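Local atomic coordinates of CD180 antigen (Mus musculus, PDB entry 3T6Q), a protein that may cooperate with MD-1 and TLR4 in the innate response of B-cells to bacterial lipopolysaccharide, leading to NF-kappa-B activation. Residues A[143-156]-A[171-184]. Residues are numbered along the deposited sequence; the frame is centred on the assembly and turned at random.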
loop_
_atom_site.group_PDB
_atom_site.type_symbol
_atom_site.label_atom_id
_atom_site.label_comp_id
_atom_site.label_asym_id
_atom_site.label_seq_id
_atom_site.Cartn_x
_atom_site.Cartn_y
_atom_site.Cartn_z
ATOM N N SER A 143 -3.734 4.441 12.380
ATOM C CA SER A 143 -4.125 4.504 13.776
ATOM C C SER A 143 -4.101 3.109 14.362
ATOM O O SER A 143 -4.459 2.154 13.684
ATOM C CB SER A 143 -5.561 5.055 13.882
ATOM O OG SER A 143 -5.955 5.073 15.243
ATOM N N ILE A 144 -3.732 2.994 15.636
ATOM C CA ILE A 144 -3.803 1.696 16.337
ATOM C C ILE A 144 -5.210 1.378 16.934
ATOM O O ILE A 144 -5.460 0.251 17.387
ATOM C CB ILE A 144 -2.692 1.588 17.426
ATOM C CG1 ILE A 144 -2.977 2.493 18.605
ATOM C CG2 ILE A 144 -1.341 2.068 16.876
ATOM C CD1 ILE A 144 -2.173 2.128 19.834
ATOM N N LYS A 145 -6.114 2.353 16.915
ATOM C CA LYS A 145 -7.413 2.224 17.608
ATOM C C LYS A 145 -8.150 0.977 17.158
ATOM O O LYS A 145 -8.320 0.735 15.964
ATOM C CB LYS A 145 -8.270 3.474 17.430
ATOM C CG LYS A 145 -9.589 3.380 18.220
ATOM C CD LYS A 145 -10.063 4.709 18.794
ATOM C CE LYS A 145 -10.024 5.843 17.791
ATOM N NZ LYS A 145 -11.188 5.783 16.871
ATOM N N LEU A 146 -8.533 0.147 18.114
ATOM C CA LEU A 146 -9.294 -1.053 17.816
ATOM C C LEU A 146 -10.772 -0.657 17.653
ATOM O O LEU A 146 -11.229 0.282 18.325
ATOM C CB LEU A 146 -9.080 -2.106 18.900
ATOM C CG LEU A 146 -7.622 -2.589 18.975
ATOM C CD1 LEU A 146 -7.453 -3.535 20.144
ATOM C CD2 LEU A 146 -7.185 -3.292 17.682
ATOM N N PRO A 147 -11.500 -1.329 16.728
ATOM C CA PRO A 147 -12.886 -0.946 16.451
ATOM C C PRO A 147 -13.833 -1.326 17.605
ATOM O O PRO A 147 -13.539 -2.250 18.362
ATOM C CB PRO A 147 -13.217 -1.767 15.193
ATOM C CG PRO A 147 -12.433 -3.029 15.381
ATOM C CD PRO A 147 -11.122 -2.547 15.974
ATOM N N LYS A 148 -14.951 -0.607 17.730
ATOM C CA LYS A 148 -15.950 -0.872 18.771
ATOM C C LYS A 148 -16.414 -2.330 18.710
ATOM O O LYS A 148 -16.753 -2.839 17.631
ATOM C CB LYS A 148 -17.165 0.072 18.644
ATOM C CG LYS A 148 -16.853 1.523 18.266
ATOM C CD LYS A 148 -17.077 1.807 16.777
ATOM C CE LYS A 148 -15.779 1.779 15.968
ATOM N NZ LYS A 148 -15.013 3.054 16.090
ATOM N N GLY A 149 -16.400 -2.999 19.860
ATOM C CA GLY A 149 -16.872 -4.374 19.949
ATOM C C GLY A 149 -15.957 -5.402 19.305
ATOM O O GLY A 149 -16.420 -6.400 18.731
ATOM N N PHE A 150 -14.655 -5.154 19.386
ATOM C CA PHE A 150 -13.683 -6.204 19.133
ATOM C C PHE A 150 -13.141 -6.666 20.491
ATOM O O PHE A 150 -12.641 -5.845 21.256
ATOM C CB PHE A 150 -12.569 -5.723 18.197
ATOM C CG PHE A 150 -11.383 -6.637 18.175
ATOM C CD1 PHE A 150 -11.561 -8.039 18.162
ATOM C CD2 PHE A 150 -10.092 -6.113 18.187
ATOM C CE1 PHE A 150 -10.466 -8.896 18.176
ATOM C CE2 PHE A 150 -8.991 -6.964 18.180
ATOM C CZ PHE A 150 -9.180 -8.351 18.186
ATOM N N PRO A 151 -13.292 -7.972 20.829
ATOM C CA PRO A 151 -12.812 -8.347 22.168
ATOM C C PRO A 151 -11.285 -8.373 22.230
ATOM O O PRO A 151 -10.604 -8.854 21.317
ATOM C CB PRO A 151 -13.434 -9.742 22.415
ATOM C CG PRO A 151 -14.508 -9.875 21.383
ATOM C CD PRO A 151 -14.014 -9.091 20.193
ATOM N N THR A 152 -10.775 -7.804 23.301
ATOM C CA THR A 152 -9.363 -7.554 23.428
ATOM C C THR A 152 -8.858 -8.392 24.591
ATOM O O THR A 152 -7.672 -8.427 24.859
ATOM C CB THR A 152 -9.106 -6.047 23.651
ATOM O OG1 THR A 152 -9.742 -5.634 24.861
ATOM C CG2 THR A 152 -9.676 -5.210 22.502
ATOM N N GLU A 153 -9.763 -9.117 25.250
ATOM C CA GLU A 153 -9.436 -9.782 26.513
ATOM C C GLU A 153 -8.356 -10.837 26.428
ATOM O O GLU A 153 -7.567 -10.995 27.361
ATOM C CB GLU A 153 -10.706 -10.386 27.141
ATOM C CG GLU A 153 -11.959 -9.555 26.868
ATOM C CD GLU A 153 -13.193 -10.067 27.598
ATOM O OE1 GLU A 153 -13.343 -11.302 27.776
ATOM O OE2 GLU A 153 -14.030 -9.226 27.994
ATOM N N LYS A 154 -8.312 -11.599 25.333
ATOM C CA LYS A 154 -7.272 -12.612 25.167
ATOM C C LYS A 154 -6.132 -12.109 24.230
ATOM O O LYS A 154 -5.192 -12.832 23.960
ATOM C CB LYS A 154 -7.887 -13.920 24.648
ATOM C CG LYS A 154 -8.990 -14.471 25.587
ATOM C CD LYS A 154 -8.447 -15.605 26.423
ATOM C CE LYS A 154 -8.522 -15.313 27.912
ATOM N NZ LYS A 154 -9.860 -15.589 28.495
ATOM N N LEU A 155 -6.224 -10.865 23.784
ATOM C CA LEU A 155 -5.191 -10.296 22.848
ATOM C C LEU A 155 -3.831 -10.155 23.542
ATOM O O LEU A 155 -3.735 -9.473 24.569
ATOM C CB LEU A 155 -5.679 -8.956 22.296
ATOM C CG LEU A 155 -4.961 -8.374 21.079
ATOM C CD1 LEU A 155 -5.068 -9.297 19.850
ATOM C CD2 LEU A 155 -5.507 -6.984 20.809
ATOM N N LYS A 156 -2.809 -10.828 23.006
ATOM C CA LYS A 156 -1.431 -10.734 23.531
ATOM C C LYS A 156 -0.412 -10.104 22.542
ATOM O O LYS A 156 0.628 -9.580 22.993
ATOM C CB LYS A 156 -0.907 -12.092 23.947
ATOM C CG LYS A 156 -1.730 -12.822 25.007
ATOM C CD LYS A 156 -1.951 -11.954 26.255
ATOM C CE LYS A 156 -2.877 -12.673 27.258
ATOM N NZ LYS A 156 -3.226 -11.754 28.383
ATOM N N GLU A 171 -7.490 8.229 23.234
ATOM C CA GLU A 171 -8.563 7.396 22.680
ATOM C C GLU A 171 -8.047 6.113 22.068
ATOM O O GLU A 171 -8.591 5.025 22.330
ATOM C CB GLU A 171 -9.306 8.192 21.616
ATOM C CG GLU A 171 -10.791 7.935 21.593
ATOM C CD GLU A 171 -11.559 9.173 21.186
ATOM O OE1 GLU A 171 -11.378 9.621 20.030
ATOM O OE2 GLU A 171 -12.336 9.694 22.023
ATOM N N ASP A 172 -6.988 6.234 21.262
ATOM C CA ASP A 172 -6.291 5.051 20.702
ATOM C C ASP A 172 -5.905 4.080 21.795
ATOM O O ASP A 172 -6.179 2.880 21.709
ATOM C CB ASP A 172 -4.989 5.472 19.984
ATOM C CG ASP A 172 -5.235 6.338 18.745
ATOM O OD1 ASP A 172 -6.370 6.286 18.214
ATOM O OD2 ASP A 172 -4.281 7.053 18.292
ATOM N N MET A 173 -5.220 4.616 22.806
ATOM C CA MET A 173 -4.727 3.787 23.909
ATOM C C MET A 173 -5.862 3.187 24.739
ATOM O O MET A 173 -5.759 2.042 25.166
ATOM C CB MET A 173 -3.724 4.571 24.795
ATOM C CG MET A 173 -2.486 5.101 24.064
ATOM S SD MET A 173 -1.628 3.823 23.087
ATOM C CE MET A 173 -1.382 2.570 24.320
ATOM N N SER A 174 -6.967 3.918 24.934
ATOM C CA SER A 174 -8.070 3.329 25.730
ATOM C C SER A 174 -8.763 2.165 25.014
ATOM O O SER A 174 -9.307 1.292 25.654
ATOM C CB SER A 174 -9.064 4.391 26.213
ATOM O OG SER A 174 -9.675 5.007 25.111
ATOM N N SER A 175 -8.685 2.120 23.676
ATOM C CA SER A 175 -9.254 0.984 22.935
ATOM C C SER A 175 -8.562 -0.365 23.254
ATOM O O SER A 175 -9.117 -1.428 22.964
ATOM C CB SER A 175 -9.284 1.271 21.416
ATOM O OG SER A 175 -8.002 1.093 20.818
ATOM N N LEU A 176 -7.375 -0.312 23.869
ATOM C CA LEU A 176 -6.606 -1.501 24.304
ATOM C C LEU A 176 -6.744 -1.853 25.785
ATOM O O LEU A 176 -6.126 -2.819 26.226
ATOM C CB LEU A 176 -5.099 -1.292 24.091
ATOM C CG LEU A 176 -4.485 -0.815 22.794
ATOM C CD1 LEU A 176 -2.998 -0.578 22.994
ATOM C CD2 LEU A 176 -4.720 -1.850 21.709
ATOM N N GLN A 177 -7.484 -1.059 26.569
ATOM C CA GLN A 177 -7.487 -1.238 28.052
ATOM C C GLN A 177 -7.864 -2.658 28.557
ATOM O O GLN A 177 -7.301 -3.140 29.551
ATOM C CB GLN A 177 -8.294 -0.130 28.772
ATOM C CG GLN A 177 -9.767 -0.091 28.378
ATOM C CD GLN A 177 -10.533 1.094 28.944
ATOM O OE1 GLN A 177 -10.299 2.249 28.566
ATOM N NE2 GLN A 177 -11.479 0.807 29.832
ATOM N N GLN A 178 -8.788 -3.335 27.875
ATOM C CA GLN A 178 -9.183 -4.693 28.289
ATOM C C GLN A 178 -8.136 -5.787 28.060
ATOM O O GLN A 178 -8.175 -6.854 28.700
ATOM C CB GLN A 178 -10.525 -5.079 27.656
ATOM C CG GLN A 178 -11.729 -4.904 28.577
ATOM C CD GLN A 178 -11.617 -3.674 29.471
ATOM O OE1 GLN A 178 -11.558 -2.540 28.987
ATOM N NE2 GLN A 178 -11.579 -3.894 30.784
ATOM N N ALA A 179 -7.188 -5.544 27.152
ATOM C CA ALA A 179 -6.128 -6.508 26.939
ATOM C C ALA A 179 -5.216 -6.425 28.155
ATOM O O ALA A 179 -5.127 -5.360 28.775
ATOM C CB ALA A 179 -5.360 -6.183 25.638
ATOM N N THR A 180 -4.566 -7.524 28.522
ATOM C CA THR A 180 -3.502 -7.477 29.546
ATOM C C THR A 180 -2.197 -8.158 29.090
ATOM O O THR A 180 -2.215 -9.155 28.357
ATOM C CB THR A 180 -3.911 -8.128 30.899
ATOM O OG1 THR A 180 -3.917 -9.547 30.753
ATOM C CG2 THR A 180 -5.284 -7.647 31.397
ATOM N N ASN A 181 -1.062 -7.646 29.569
ATOM C CA ASN A 181 0.248 -8.177 29.183
ATOM C C ASN A 181 0.537 -8.069 27.658
ATOM O O ASN A 181 1.068 -8.985 27.059
ATOM C CB ASN A 181 0.341 -9.647 29.587
ATOM C CG ASN A 181 1.614 -9.956 30.328
ATOM O OD1 ASN A 181 1.925 -9.296 31.327
ATOM N ND2 ASN A 181 2.342 -10.978 29.878
ATOM N N LEU A 182 0.133 -6.976 27.054
ATOM C CA LEU A 182 0.091 -6.912 25.612
ATOM C C LEU A 182 1.485 -6.540 25.043
ATOM O O LEU A 182 2.230 -5.760 25.663
ATOM C CB LEU A 182 -0.946 -5.892 25.195
ATOM C CG LEU A 182 -1.150 -5.567 23.716
ATOM C CD1 LEU A 182 -1.695 -6.767 22.959
ATOM C CD2 LEU A 182 -2.170 -4.456 23.664
ATOM N N SER A 183 1.806 -7.104 23.874
ATOM C CA SER A 183 3.019 -6.743 23.130
ATOM C C SER A 183 2.542 -6.019 21.913
ATOM O O SER A 183 1.741 -6.551 21.143
ATOM C CB SER A 183 3.825 -7.960 22.711
ATOM O OG SER A 183 4.336 -8.636 23.859
ATOM N N LEU A 184 3.002 -4.794 21.750
ATOM C CA LEU A 184 2.482 -3.943 20.706
ATOM C C LEU A 184 3.713 -3.578 19.847
ATOM O O LEU A 184 4.670 -3.021 20.367
ATOM C CB LEU A 184 1.905 -2.706 21.360
ATOM C CG LEU A 184 0.855 -1.796 20.733
ATOM C CD1 LEU A 184 1.162 -0.327 21.044
ATOM C CD2 LEU A 184 0.567 -1.990 19.235
HETATM O O HOH W 1 -2.703 5.570 16.723
HETATM O O HOH W 2 -12.224 -1.416 21.399
HETATM O O HOH W 3 -4.983 -9.820 26.956
HETATM O O HOH W 4 -7.121 -9.253 29.549
HETATM O O HOH W 5 2.616 -10.506 24.669
#
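K156 NZ donates to T180 O at 2.8 Å, its side chain lying beside that of T180 and pointing the same way, where neighbouring turns of the leucine-rich-repeat solenoid stack. The ammonium arrives tilted from the carbonyl plane, and a water held by K156 NZ also accepts from T180 N, so the lysine holds T180 O directly and T180 N through water. The backbone carbonyl of K156 is used too: S183 N donates to K156 O at 2.9 Å, as strand 182-185 runs alongside strand 157-159. A second water bridges K156 O, N181 O and S183 OG.

Toward the other end of the contact, L146 N points almost straight (168°) at S175 OG, 2.9 Å away. The hydroxyl sits between its own backbone N and carbonyl carbon (chi1 78°) and donates its proton to D172 O, which fixes its rotation and leaves the oxygen to accept from L146 N. D172 OD2 accepts from S169 N just before the helix, and a water it shares with I144 N links the convex-side helix 170-174 to the previous repeat.

Apolar side chains pack between these polar ties. I144 CD1 meets M173 SD at 3.7 Å, while L146 CD1 abuts L176 CD2 at 3.6 Å, the two leucine side chains crossing at about a right angle. L155 CG lies 4.1 Å from L182 CD1. Separately, A179 CA directs a C-H toward T152 O at 3.2 Å, with 127° at the hydrogen.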